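Aldehyde dehydrogenase (Bartonella henselae, PDB 3I44) probably oxidises aldehydes to carboxylic acids with NAD(P)+ as electron acceptor. Local coordinates at residues A[98-103]-A[211-216]; A[133-138]-A[182-187]; A[358-363]-A[396-401]; A[415-420]-A[443-448]. The protein carries 1 engineered substitution. All blocks are in the same frame, centred on the assembly; numbering follows the deposited sequence. Where two conformers were deposited one is given.

How the contacts relate
Contacts 1 and 2 lie in the first half of the chain and contacts 3 and 4 in the second, a division consistent with the cofactor-binding and catalytic domains of the aldehyde dehydrogenase family. Contact 2 is nested inside the loop closed by contact 1; their centres are about 15 Å apart and they touch through Leu-216 with Leu-186 and Leu-211 with Val-182, so helices 202-213 and 174-188 belong to one packed layer. Contacts 3 and 4 follow in series, about 25 Å apart between centres and about 8 Å at nearest atoms, without touching, on helices that flank a single seven-stranded sheet. The two pairs are well apart: contact 1 lies about 44 Å from contact 3 between centres, across the chain's middle.

Contact 1. Residues A[98-103]-A[211-216]; sequences YEKRSS and LDEAAL
Lys-100 and Glu-213 reach each other because both carry CG opposite the backbone N (chi1 178° and -173°), and because the glutamate then runs out fully extended while the lysine bends once, at chi3 (68°). The two chains meet at about a right angle. Lys-100 NZ donates at 2.8 Å to Glu-213 OE1, which accepts through its syn lone pair, and the pair forms a salt bridge. The second carboxylate oxygen is held by water 1, which donates to Glu-213 OE2 at 2.6 Å and accepts from Arg-101 NH1 at 2.9 Å, lying in the guanidinium plane at its edge. Arg-101 NE stays 4.3 Å from Glu-213 OE2, beyond a salt bridge, although the opposite charges probably still attract. Its firmer partner is Glu-209, one turn earlier on helix 202-213, which takes NH1 in a salt bridge. Long, flexible, charged chains suit this surface site, where side chains reach across between two helix ends. Arg-101 is the first residue to leave helical geometry after helix 84-100 and stands at the N-cap position of helix 102-113. On the other segment, helix 202-213 closes in a Schellman motif at Ala-215 and forms the connection of a beta-alpha-beta crossover between parallel strands 191-195 and 221-223.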
loop_
_atom_site.group_PDB
_atom_site.type_symbol
_atom_site.label_atom_id
_atom_site.label_comp_id
_atom_site.label_asym_id
_atom_site.label_seq_id
_atom_site.Cartn_x
_atom_site.Cartn_y
_atom_site.Cartn_z
ATOM N N TYR A 98 -17.778 -26.705 1.336
ATOM C CA TYR A 98 -18.340 -25.702 0.428
ATOM C C TYR A 98 -19.059 -26.344 -0.737
ATOM O O TYR A 98 -20.193 -25.957 -1.045
ATOM C CB TYR A 98 -17.251 -24.766 -0.086
ATOM C CG TYR A 98 -17.709 -23.575 -0.914
ATOM C CD1 TYR A 98 -17.930 -22.308 -0.324
ATOM C CD2 TYR A 98 -17.872 -23.688 -2.287
ATOM C CE1 TYR A 98 -18.309 -21.193 -1.111
ATOM C CE2 TYR A 98 -18.248 -22.604 -3.058
ATOM C CZ TYR A 98 -18.474 -21.360 -2.467
ATOM O OH TYR A 98 -18.852 -20.313 -3.279
ATOM N N GLU A 99 -18.432 -27.352 -1.355
ATOM C CA GLU A 99 -19.062 -28.062 -2.465
ATOM C C GLU A 99 -20.308 -28.812 -1.986
ATOM O O GLU A 99 -21.351 -28.799 -2.671
ATOM C CB GLU A 99 -18.105 -29.016 -3.217
ATOM C CG GLU A 99 -17.068 -28.372 -4.111
ATOM C CD GLU A 99 -17.636 -27.585 -5.305
ATOM O OE1 GLU A 99 -18.864 -27.614 -5.569
ATOM O OE2 GLU A 99 -16.827 -26.930 -6.010
ATOM N N LYS A 100 -20.222 -29.438 -0.817
ATOM C CA LYS A 100 -21.384 -30.143 -0.263
ATOM C C LYS A 100 -22.557 -29.180 -0.066
ATOM O O LYS A 100 -23.700 -29.542 -0.292
ATOM C CB LYS A 100 -21.055 -30.860 1.051
ATOM C CG LYS A 100 -22.280 -31.588 1.687
ATOM C CD LYS A 100 -21.884 -32.481 2.863
ATOM C CE LYS A 100 -21.412 -31.637 4.042
ATOM N NZ LYS A 100 -21.222 -32.419 5.307
ATOM N N ARG A 101 -22.278 -27.927 0.272
ATOM C CA ARG A 101 -23.362 -26.986 0.551
ATOM C C ARG A 101 -23.654 -26.020 -0.589
ATOM O O ARG A 101 -24.366 -25.020 -0.402
ATOM C CB ARG A 101 -23.041 -26.263 1.853
ATOM C CG ARG A 101 -22.988 -27.226 3.020
ATOM C CD ARG A 101 -24.259 -27.177 3.829
ATOM N NE ARG A 101 -24.002 -26.624 5.138
ATOM C CZ ARG A 101 -24.887 -25.984 5.901
ATOM N NH1 ARG A 101 -24.482 -25.532 7.072
ATOM N NH2 ARG A 101 -26.140 -25.763 5.513
ATOM N N SER A 102 -23.162 -26.344 -1.784
ATOM C CA SER A 102 -23.209 -25.409 -2.882
ATOM C C SER A 102 -24.627 -25.014 -3.294
ATOM O O SER A 102 -24.863 -23.854 -3.638
ATOM C CB SER A 102 -22.403 -25.903 -4.109
ATOM O OG SER A 102 -22.683 -27.254 -4.430
ATOM N N SER A 103 -25.576 -25.940 -3.270
ATOM C CA SER A 103 -26.902 -25.524 -3.708
ATOM C C SER A 103 -27.658 -24.756 -2.597
ATOM O O SER A 103 -28.457 -23.903 -2.914
ATOM C CB SER A 103 -27.692 -26.680 -4.318
ATOM O OG SER A 103 -27.783 -27.712 -3.382
ATOM N N LEU A 211 -17.065 -23.046 7.777
ATOM C CA LEU A 211 -15.777 -22.981 8.461
ATOM C C LEU A 211 -15.871 -23.656 9.833
ATOM O O LEU A 211 -14.964 -24.326 10.291
ATOM C CB LEU A 211 -15.282 -21.527 8.618
ATOM C CG LEU A 211 -14.300 -21.096 7.524
ATOM C CD1 LEU A 211 -14.917 -21.246 6.127
ATOM C CD2 LEU A 211 -13.838 -19.659 7.777
ATOM N N ASP A 212 -17.018 -23.510 10.455
ATOM C CA ASP A 212 -17.254 -24.129 11.741
ATOM C C ASP A 212 -17.280 -25.655 11.604
ATOM O O ASP A 212 -16.691 -26.349 12.401
ATOM C CB ASP A 212 -18.576 -23.616 12.268
ATOM C CG ASP A 212 -18.910 -24.170 13.628
ATOM O OD1 ASP A 212 -18.115 -24.020 14.554
ATOM O OD2 ASP A 212 -19.996 -24.718 13.749
ATOM N N GLU A 213 -17.963 -26.156 10.570
ATOM C CA GLU A 213 -18.017 -27.597 10.282
ATOM C C GLU A 213 -16.632 -28.146 9.902
ATOM O O GLU A 213 -16.323 -29.314 10.155
ATOM C CB GLU A 213 -19.031 -27.888 9.179
ATOM C CG GLU A 213 -19.264 -29.401 8.935
ATOM C CD GLU A 213 -20.338 -29.730 7.884
ATOM O OE1 GLU A 213 -20.381 -30.907 7.449
ATOM O OE2 GLU A 213 -21.124 -28.837 7.484
ATOM N N ALA A 214 -15.802 -27.298 9.299
ATOM C CA ALA A 214 -14.400 -27.630 8.998
ATOM C C ALA A 214 -13.519 -27.691 10.247
ATOM O O ALA A 214 -12.343 -28.026 10.151
ATOM C CB ALA A 214 -13.816 -26.622 7.986
ATOM N N ALA A 215 -14.082 -27.349 11.410
ATOM C CA ALA A 215 -13.373 -27.380 12.685
ATOM C C ALA A 215 -12.161 -26.445 12.732
ATOM O O ALA A 215 -11.194 -26.692 13.417
ATOM C CB ALA A 215 -12.976 -28.836 13.084
ATOM N N LEU A 216 -12.253 -25.329 12.028
ATOM C CA LEU A 216 -11.253 -24.285 12.130
ATOM C C LEU A 216 -11.186 -23.852 13.605
ATOM O O LEU A 216 -12.232 -23.656 14.227
ATOM C CB LEU A 216 -11.661 -23.120 11.215
ATOM C CG LEU A 216 -10.611 -22.178 10.680
ATOM C CD1 LEU A 216 -9.575 -22.891 9.777
ATOM C CD2 LEU A 216 -11.323 -21.047 9.989
HETATM O O HOH W 1 -21.652 -26.313 7.268
#

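Contact 2. Residues A[133-138]-A[182-187]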
loop_
_atom_site.group_PDB
_atom_site.type_symbol
_atom_site.label_atom_id
_atom_site.label_comp_id
_atom_site.label_asym_id
_atom_site.label_seq_id
_atom_site.Cartn_x
_atom_site.Cartn_y
_atom_site.Cartn_z
ATOM N N ARG A 133 -9.635 -23.151 -5.097
ATOM C CA ARG A 133 -8.694 -24.038 -5.806
ATOM C C ARG A 133 -7.456 -23.299 -6.308
ATOM O O ARG A 133 -6.360 -23.868 -6.310
ATOM C CB ARG A 133 -9.376 -24.745 -6.997
ATOM C CG ARG A 133 -10.520 -25.680 -6.590
ATOM C CD ARG A 133 -11.035 -26.551 -7.763
ATOM N NE ARG A 133 -11.137 -25.776 -8.987
ATOM C CZ ARG A 133 -12.241 -25.177 -9.387
ATOM N NH1 ARG A 133 -13.355 -25.295 -8.670
ATOM N NH2 ARG A 133 -12.213 -24.441 -10.488
ATOM N N ASN A 134 -7.644 -22.071 -6.780
ATOM C CA ASN A 134 -6.523 -21.303 -7.275
ATOM C C ASN A 134 -5.554 -20.858 -6.145
ATOM O O ASN A 134 -4.331 -20.786 -6.360
ATOM C CB ASN A 134 -6.992 -20.154 -8.144
ATOM C CG ASN A 134 -7.461 -20.621 -9.530
ATOM O OD1 ASN A 134 -6.862 -21.486 -10.148
ATOM N ND2 ASN A 134 -8.508 -20.008 -10.022
ATOM N N PHE A 135 -6.093 -20.610 -4.949
ATOM C CA PHE A 135 -5.253 -20.364 -3.769
ATOM C C PHE A 135 -4.471 -21.638 -3.380
ATOM O O PHE A 135 -3.300 -21.579 -3.083
ATOM C CB PHE A 135 -6.095 -19.896 -2.567
ATOM C CG PHE A 135 -6.560 -18.456 -2.691
ATOM C CD1 PHE A 135 -5.641 -17.431 -2.849
ATOM C CD2 PHE A 135 -7.886 -18.145 -2.684
ATOM C CE1 PHE A 135 -6.060 -16.127 -2.947
ATOM C CE2 PHE A 135 -8.304 -16.838 -2.808
ATOM C CZ PHE A 135 -7.401 -15.833 -2.940
ATOM N N ILE A 136 -5.144 -22.778 -3.391
ATOM C CA ILE A 136 -4.488 -24.059 -3.146
ATOM C C ILE A 136 -3.303 -24.284 -4.079
ATOM O O ILE A 136 -2.202 -24.564 -3.596
ATOM C CB ILE A 136 -5.487 -25.221 -3.236
ATOM C CG1 ILE A 136 -6.363 -25.236 -1.980
ATOM C CG2 ILE A 136 -4.756 -26.568 -3.415
ATOM C CD1 ILE A 136 -7.611 -26.079 -2.137
ATOM N N LYS A 137 -3.520 -24.161 -5.387
ATOM C CA LYS A 137 -2.445 -24.276 -6.355
ATOM C C LYS A 137 -1.313 -23.288 -6.064
ATOM O O LYS A 137 -0.135 -23.686 -6.043
ATOM C CB LYS A 137 -2.936 -24.105 -7.795
ATOM C CG LYS A 137 -1.762 -24.123 -8.826
ATOM C CD LYS A 137 -2.236 -24.138 -10.271
ATOM C CE LYS A 137 -1.028 -24.227 -11.239
ATOM N NZ LYS A 137 -1.411 -23.606 -12.558
ATOM N N ALA A 138 -1.661 -22.014 -5.849
ATOM C CA ALA A 138 -0.650 -20.993 -5.541
ATOM C C ALA A 138 0.128 -21.357 -4.271
ATOM O O ALA A 138 1.338 -21.275 -4.261
ATOM C CB ALA A 138 -1.278 -19.569 -5.411
ATOM N N VAL A 182 -10.863 -14.411 2.797
ATOM C CA VAL A 182 -10.704 -15.278 3.965
ATOM C C VAL A 182 -9.661 -16.381 3.714
ATOM O O VAL A 182 -8.899 -16.725 4.600
ATOM C CB VAL A 182 -12.035 -15.937 4.362
ATOM C CG1 VAL A 182 -11.803 -17.012 5.399
ATOM C CG2 VAL A 182 -13.034 -14.868 4.864
ATOM N N ILE A 183 -9.667 -16.963 2.517
ATOM C CA ILE A 183 -8.751 -18.056 2.191
ATOM C C ILE A 183 -7.285 -17.629 2.229
ATOM O O ILE A 183 -6.506 -18.305 2.851
ATOM C CB ILE A 183 -9.122 -18.755 0.850
ATOM C CG1 ILE A 183 -10.547 -19.308 0.925
ATOM C CG2 ILE A 183 -8.098 -19.837 0.489
ATOM C CD1 ILE A 183 -10.823 -20.387 2.038
ATOM N N PRO A 184 -6.886 -16.520 1.567
ATOM C CA PRO A 184 -5.445 -16.200 1.657
ATOM C C PRO A 184 -5.025 -15.761 3.080
ATOM O O PRO A 184 -3.876 -15.994 3.485
ATOM C CB PRO A 184 -5.248 -15.088 0.609
ATOM C CG PRO A 184 -6.604 -14.518 0.384
ATOM C CD PRO A 184 -7.569 -15.669 0.580
ATOM N N ALA A 185 -5.970 -15.208 3.857
ATOM C CA ALA A 185 -5.682 -14.796 5.234
ATOM C C ALA A 185 -5.428 -16.035 6.106
ATOM O O ALA A 185 -4.486 -16.065 6.891
ATOM C CB ALA A 185 -6.839 -13.909 5.810
ATOM N N LEU A 186 -6.255 -17.059 5.948
ATOM C CA LEU A 186 -5.992 -18.373 6.545
ATOM C C LEU A 186 -4.598 -18.907 6.179
ATOM O O LEU A 186 -3.771 -19.209 7.055
ATOM C CB LEU A 186 -7.094 -19.354 6.149
ATOM C CG LEU A 186 -8.460 -19.053 6.806
ATOM C CD1 LEU A 186 -9.551 -20.003 6.261
ATOM C CD2 LEU A 186 -8.367 -19.036 8.373
ATOM N N LEU A 187 -4.315 -18.987 4.889
ATOM C CA LEU A 187 -3.060 -19.613 4.428
ATOM C C LEU A 187 -1.824 -18.849 4.925
ATOM O O LEU A 187 -0.816 -19.457 5.283
ATOM C CB LEU A 187 -3.101 -19.748 2.911
ATOM C CG LEU A 187 -4.138 -20.705 2.346
ATOM C CD1 LEU A 187 -4.257 -20.538 0.802
ATOM C CD2 LEU A 187 -3.798 -22.178 2.755
#
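Phe-135 lies against Pro-184, Ile-183 and Leu-187 where helix 117-141 packs on helix 174-188, the connecting helix of a beta-alpha-beta crossover between parallel strands 156-168 and 191-195. The two helical segments run in nearly the same direction, with their axes 10.2 Å apart and crossing at -27°, and the Phe-135 side chain makes the contacts from its helix.

The aromatic interaction is a CH-pi contact. Pro-184 CD stands over one face of the Phe-135 ring, 3.8 Å from its centroid and displaced toward the rim, and comes within 3.5 Å of Phe-135 CZ. Further along the proline ring, Pro-184 CG lies 3.7 Å from Phe-135 CE1, so a whole side of the pyrrolidine follows the aromatic face. A proline fits here doubly: its compact ring offers CB, CG and CD to the aromatic face, and its nitrogen has no hydrogen to give to the preceding turn, and the helix is kinked there.

The remaining contacts are aliphatic. Ile-183 directs CG2 to the phenylalanine, 3.6 Å from Phe-135 CD2, while its longer branch turns elsewhere; a beta-branched residue can thus serve two directions. Other helices add to the packing: Ile-485 of helix 481-486 touches both Phe-135 and Pro-184, and Val-91 of helix 84-100 meets Leu-187. One turn beyond Ile-183, the leucine has CG opposite its carbonyl carbon (chi1 -66°), which brings Leu-187 CD1 to 3.9 Å from Phe-135 CB.

Contact 3. Residues A[358-363]-A[396-401]; sequences IQSGID and HMRIFR
Ser-360 and Gly-361 give helix 348-363 a low surface against which Arg-398 and Ile-399 settle. Ser-360 OG lies 3.6 Å from Arg-398 CB and 4.0 Å from Ile-399 CG2. Next to it, Ile-399 CD1 rests 4.0 Å from Gly-361 CA; with only a hydrogen on that flank, the helix lets the isoleucine approach its backbone. The isoleucine places CG1 between the backbone N and the carbonyl carbon (chi1 53°); with chi2 extended, this sets CD1 against Gly-361 CA, while CG2 lies beside Ser-360 OG. Water 2 bridges the two segments, donating to Ser-360 OG at 2.7 Å and accepting from Ile-399 N at 3.1 Å, which gives a partner to an amide in the first turn of helix 398-401. That short helix belongs to the crossover joining parallel strands 388-391 and 408-414, neighbours in the large sheet of the probable catalytic domain. Helix 348-363 packs on the same sheet, Ile-358 touching Phe-390 and Val-408. In the next shell the serine hydroxyl is oriented by a hydrogen bond to Leu-357 O. The Arg-398 chain bends at chi3 past Ser-360 CB, and its guanidinium is held by salt bridges from NH1 to Asp-356 and from NH2 to Glu-402.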
loop_
_atom_site.group_PDB
_atom_site.type_symbol
_atom_site.label_atom_id
_atom_site.label_comp_id
_atom_site.label_asym_id
_atom_site.label_seq_id
_atom_site.Cartn_x
_atom_site.Cartn_y
_atom_site.Cartn_z
ATOM N N ILE A 358 -30.553 6.919 -15.217
ATOM C CA ILE A 358 -31.250 6.723 -16.513
ATOM C C ILE A 358 -31.963 8.040 -16.946
ATOM O O ILE A 358 -31.746 8.564 -18.053
ATOM C CB ILE A 358 -32.239 5.553 -16.454
ATOM C CG1 ILE A 358 -31.482 4.217 -16.432
ATOM C CG2 ILE A 358 -33.158 5.541 -17.673
ATOM C CD1 ILE A 358 -32.340 3.039 -16.038
ATOM N N GLN A 359 -32.765 8.595 -16.044
ATOM C CA GLN A 359 -33.422 9.884 -16.292
ATOM C C GLN A 359 -32.402 10.970 -16.685
ATOM O O GLN A 359 -32.636 11.719 -17.652
ATOM C CB GLN A 359 -34.272 10.311 -15.084
ATOM C CG GLN A 359 -35.186 11.505 -15.379
ATOM C CD GLN A 359 -36.195 11.191 -16.473
ATOM O OE1 GLN A 359 -36.981 10.256 -16.352
ATOM N NE2 GLN A 359 -36.154 11.947 -17.553
ATOM N N SER A 360 -31.245 11.009 -16.010
ATOM C CA SER A 360 -30.171 11.959 -16.365
ATOM C C SER A 360 -29.695 11.806 -17.812
ATOM O O SER A 360 -29.347 12.816 -18.497
ATOM C CB SER A 360 -28.963 11.851 -15.416
ATOM O OG SER A 360 -27.999 10.870 -15.825
ATOM N N GLY A 361 -29.645 10.557 -18.285
ATOM C CA GLY A 361 -29.208 10.290 -19.650
ATOM C C GLY A 361 -30.191 10.914 -20.608
ATOM O O GLY A 361 -29.805 11.573 -21.564
ATOM N N ILE A 362 -31.470 10.729 -20.336
ATOM C CA ILE A 362 -32.520 11.374 -21.147
ATOM C C ILE A 362 -32.384 12.913 -21.098
ATOM O O ILE A 362 -32.274 13.567 -22.137
ATOM C CB ILE A 362 -33.929 10.930 -20.698
ATOM C CG1 ILE A 362 -34.095 9.431 -20.941
ATOM C CG2 ILE A 362 -35.023 11.732 -21.483
ATOM C CD1 ILE A 362 -35.181 8.799 -20.158
ATOM N N ASP A 363 -32.302 13.463 -19.893
ATOM C CA ASP A 363 -32.278 14.920 -19.710
ATOM C C ASP A 363 -31.062 15.578 -20.294
ATOM O O ASP A 363 -31.138 16.714 -20.749
ATOM C CB ASP A 363 -32.320 15.265 -18.231
ATOM C CG ASP A 363 -33.596 14.857 -17.591
ATOM O OD1 ASP A 363 -34.528 14.478 -18.313
ATOM O OD2 ASP A 363 -33.662 14.880 -16.359
ATOM N N HIS A 396 -19.139 14.479 -20.859
ATOM C CA HIS A 396 -19.586 15.265 -19.695
ATOM C C HIS A 396 -20.814 14.652 -19.049
ATOM O O HIS A 396 -21.200 15.043 -17.952
ATOM C CB HIS A 396 -19.901 16.715 -20.107
ATOM C CG HIS A 396 -21.117 16.826 -20.969
ATOM N ND1 HIS A 396 -21.043 16.897 -22.344
ATOM C CD2 HIS A 396 -22.433 16.829 -20.657
ATOM C CE1 HIS A 396 -22.266 16.946 -22.843
ATOM N NE2 HIS A 396 -23.129 16.897 -21.842
ATOM N N MET A 397 -21.456 13.693 -19.709
ATOM C CA MET A 397 -22.717 13.178 -19.185
ATOM C C MET A 397 -22.515 12.306 -17.972
ATOM O O MET A 397 -21.521 11.584 -17.860
ATOM C CB MET A 397 -23.474 12.410 -20.252
ATOM C CG MET A 397 -23.838 13.254 -21.457
ATOM S SD MET A 397 -24.733 12.262 -22.665
ATOM C CE MET A 397 -25.178 13.565 -23.846
ATOM N N ARG A 398 -23.464 12.362 -17.051
ATOM C CA ARG A 398 -23.373 11.561 -15.859
ATOM C C ARG A 398 -23.233 10.061 -16.174
ATOM O O ARG A 398 -22.516 9.359 -15.456
ATOM C CB ARG A 398 -24.579 11.775 -14.940
ATOM C CG ARG A 398 -24.669 13.201 -14.329
ATOM C CD ARG A 398 -25.832 13.283 -13.318
ATOM N NE ARG A 398 -25.640 12.338 -12.219
ATOM C CZ ARG A 398 -26.618 11.826 -11.474
ATOM N NH1 ARG A 398 -27.893 12.151 -11.680
ATOM N NH2 ARG A 398 -26.320 10.966 -10.516
ATOM N N ILE A 399 -23.945 9.574 -17.197
ATOM C CA ILE A 399 -23.942 8.136 -17.509
ATOM C C ILE A 399 -22.578 7.690 -18.037
ATOM O O ILE A 399 -22.249 6.506 -17.957
ATOM C CB ILE A 399 -25.092 7.691 -18.502
ATOM C CG1 ILE A 399 -25.117 8.526 -19.798
ATOM C CG2 ILE A 399 -26.436 7.755 -17.816
ATOM C CD1 ILE A 399 -26.150 8.031 -20.827
ATOM N N PHE A 400 -21.798 8.630 -18.581
ATOM C CA PHE A 400 -20.424 8.358 -18.991
ATOM C C PHE A 400 -19.485 8.281 -17.780
ATOM O O PHE A 400 -18.569 7.469 -17.762
ATOM C CB PHE A 400 -19.954 9.431 -19.955
ATOM C CG PHE A 400 -18.590 9.180 -20.581
ATOM C CD1 PHE A 400 -18.473 8.462 -21.757
ATOM C CD2 PHE A 400 -17.430 9.722 -20.023
ATOM C CE1 PHE A 400 -17.252 8.274 -22.353
ATOM C CE2 PHE A 400 -16.193 9.521 -20.618
ATOM C CZ PHE A 400 -16.111 8.809 -21.802
ATOM N N ARG A 401 -19.737 9.093 -16.747
ATOM C CA ARG A 401 -18.752 9.267 -15.668
ATOM C C ARG A 401 -19.007 8.430 -14.450
ATOM O O ARG A 401 -18.059 8.016 -13.782
ATOM C CB ARG A 401 -18.669 10.718 -15.212
ATOM C CG ARG A 401 -18.387 11.666 -16.299
ATOM C CD ARG A 401 -17.334 12.657 -15.883
ATOM N NE ARG A 401 -16.661 13.091 -17.090
ATOM C CZ ARG A 401 -15.425 12.775 -17.470
ATOM N NH1 ARG A 401 -14.593 12.045 -16.717
ATOM N NH2 ARG A 401 -15.009 13.262 -18.623
HETATM O O HOH W 2 -26.389 11.327 -17.899
#

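Contact 4. Residues A[415-420]-A[443-448]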
loop_
_atom_site.group_PDB
_atom_site.type_symbol
_atom_site.label_atom_id
_atom_site.label_comp_id
_atom_site.label_asym_id
_atom_site.label_seq_id
_atom_site.Cartn_x
_atom_site.Cartn_y
_atom_site.Cartn_z
ATOM N N ASN A 415 -13.118 7.806 -34.072
ATOM C CA ASN A 415 -12.564 7.837 -35.416
ATOM C C ASN A 415 -11.113 7.413 -35.519
ATOM O O ASN A 415 -10.730 6.843 -36.528
ATOM C CB ASN A 415 -12.738 9.233 -35.996
ATOM C CG ASN A 415 -14.196 9.568 -36.242
ATOM O OD1 ASN A 415 -14.852 8.953 -37.087
ATOM N ND2 ASN A 415 -14.721 10.527 -35.476
ATOM N N THR A 416 -10.303 7.673 -34.497
ATOM C CA THR A 416 -8.911 7.248 -34.522
ATOM C C THR A 416 -8.528 6.446 -33.277
ATOM O O THR A 416 -9.227 6.476 -32.236
ATOM C CB THR A 416 -7.970 8.450 -34.579
ATOM O OG1 THR A 416 -8.144 9.215 -33.385
ATOM C CG2 THR A 416 -8.228 9.326 -35.813
ATOM N N GLU A 417 -7.399 5.749 -33.366
ATOM C CA GLU A 417 -6.906 4.992 -32.218
ATOM C C GLU A 417 -6.690 5.937 -31.026
ATOM O O GLU A 417 -7.109 5.617 -29.910
ATOM C CB GLU A 417 -5.613 4.233 -32.548
ATOM C CG GLU A 417 -5.809 3.102 -33.519
ATOM C CD GLU A 417 -4.528 2.301 -33.768
ATOM O OE1 GLU A 417 -3.547 2.430 -33.012
ATOM O OE2 GLU A 417 -4.513 1.530 -34.736
ATOM N N ASP A 418 -6.039 7.085 -31.263
ATOM C CA ASP A 418 -5.828 8.092 -30.203
ATOM C C ASP A 418 -7.122 8.531 -29.532
ATOM O O ASP A 418 -7.140 8.748 -28.337
ATOM C CB ASP A 418 -5.121 9.358 -30.714
ATOM C CG ASP A 418 -3.653 9.127 -31.062
ATOM O OD1 ASP A 418 -2.995 8.221 -30.476
ATOM O OD2 ASP A 418 -3.151 9.875 -31.942
ATOM N N GLU A 419 -8.179 8.701 -30.317
ATOM C CA GLU A 419 -9.465 9.152 -29.795
ATOM C C GLU A 419 -10.069 8.064 -28.891
ATOM O O GLU A 419 -10.617 8.343 -27.823
ATOM C CB GLU A 419 -10.413 9.472 -30.951
ATOM C CG GLU A 419 -11.397 10.585 -30.672
ATOM C CD GLU A 419 -12.561 10.618 -31.668
ATOM O OE1 GLU A 419 -12.363 10.241 -32.861
ATOM O OE2 GLU A 419 -13.670 11.026 -31.231
ATOM N N ALA A 420 -9.930 6.811 -29.308
ATOM C CA ALA A 420 -10.415 5.691 -28.492
ATOM C C ALA A 420 -9.686 5.614 -27.141
ATOM O O ALA A 420 -10.312 5.440 -26.087
ATOM C CB ALA A 420 -10.286 4.378 -29.257
ATOM N N CYS A 443 -4.356 -4.560 -31.123
ATOM C CA CYS A 443 -4.678 -4.959 -29.755
ATOM C C CYS A 443 -3.545 -4.600 -28.794
ATOM O O CYS A 443 -3.792 -4.081 -27.708
ATOM C CB CYS A 443 -4.997 -6.458 -29.660
ATOM S SG CYS A 443 -6.571 -6.923 -30.386
ATOM N N ARG A 444 -2.309 -4.863 -29.206
ATOM C CA ARG A 444 -1.161 -4.622 -28.358
ATOM C C ARG A 444 -0.930 -3.141 -28.123
ATOM O O ARG A 444 -0.715 -2.742 -26.983
ATOM C CB ARG A 444 0.091 -5.265 -28.942
ATOM C CG ARG A 444 0.099 -6.748 -28.793
ATOM C CD ARG A 444 1.282 -7.345 -29.517
ATOM N NE ARG A 444 1.418 -8.765 -29.236
ATOM C CZ ARG A 444 2.477 -9.490 -29.579
ATOM N NH1 ARG A 444 3.477 -8.938 -30.248
ATOM N NH2 ARG A 444 2.542 -10.765 -29.252
ATOM N N ARG A 445 -0.966 -2.341 -29.182
ATOM C CA ARG A 445 -0.835 -0.882 -29.051
ATOM C C ARG A 445 -1.855 -0.291 -28.081
ATOM O O ARG A 445 -1.498 0.507 -27.212
ATOM C CB ARG A 445 -1.040 -0.149 -30.382
ATOM C CG ARG A 445 -0.004 -0.352 -31.421
ATOM C CD ARG A 445 -0.117 0.737 -32.543
ATOM N NE ARG A 445 -1.335 0.576 -33.355
ATOM C CZ ARG A 445 -1.470 -0.254 -34.389
ATOM N NH1 ARG A 445 -0.487 -1.050 -34.764
ATOM N NH2 ARG A 445 -2.615 -0.314 -35.032
ATOM N N ILE A 446 -3.121 -0.662 -28.255
ATOM C CA ILE A 446 -4.204 -0.127 -27.432
ATOM C C ILE A 446 -4.121 -0.600 -25.968
ATOM O O ILE A 446 -4.307 0.223 -25.042
ATOM C CB ILE A 446 -5.615 -0.420 -28.044
ATOM C CG1 ILE A 446 -5.719 0.108 -29.489
ATOM C CG2 ILE A 446 -6.711 0.203 -27.187
ATOM C CD1 ILE A 446 -5.432 1.595 -29.653
ATOM N N ALA A 447 -3.842 -1.896 -25.769
ATOM C CA ALA A 447 -3.668 -2.482 -24.442
ATOM C C ALA A 447 -2.572 -1.760 -23.640
ATOM O O ALA A 447 -2.710 -1.577 -22.430
ATOM C CB ALA A 447 -3.386 -3.994 -24.509
ATOM N N ALA A 448 -1.500 -1.363 -24.314
ATOM C CA ALA A 448 -0.396 -0.682 -23.669
ATOM C C ALA A 448 -0.746 0.744 -23.272
ATOM O O ALA A 448 -0.137 1.262 -22.350
ATOM C CB ALA A 448 0.880 -0.683 -24.576
#
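Glu-417 and Arg-445 lie with carboxylate and guanidinium almost in one plane, 3° apart, joining the first turn of helix 417-425 to helix 440-449. The latter is the connection of a beta-alpha-beta crossover between parallel strands 432-436 and 454-457, in a sheet consistent with the catalytic domain of this family. Although the two chains cross at about a right angle, the bend of Arg-445 at chi3 (-69°) turns its NE side to the extended glutamate. The grip is side-on and twofold: Arg-445 NE donates to Glu-417 OE1 at 2.9 Å and Arg-445 NH2 to Glu-417 OE2 at 2.7 Å. Both oxygens use their syn lone pairs, and two nearly straight bonds fix the rotation of both flat groups. A negative charge near a helix N-terminus would probably also suit the helix dipole.

Beside this salt bridge the contact becomes apolar. Ile-446 crosses Glu-417 obliquely and faces inward, touching Ile-278 and Ile-435 of the sheet, a place suited to a branched aliphatic chain; Ala-420 meets Ile-278 too. On another flank of helix 440-449, Arg-444 forms a salt bridge with Trp-497 of the second subunit. Thr-416, at the N-cap of helix 417-425, accepts from Glu-419 N at its OG1. Closer to the glutamate backbone, Ile-446 CD1 sits 3.9 Å from Glu-417 CB.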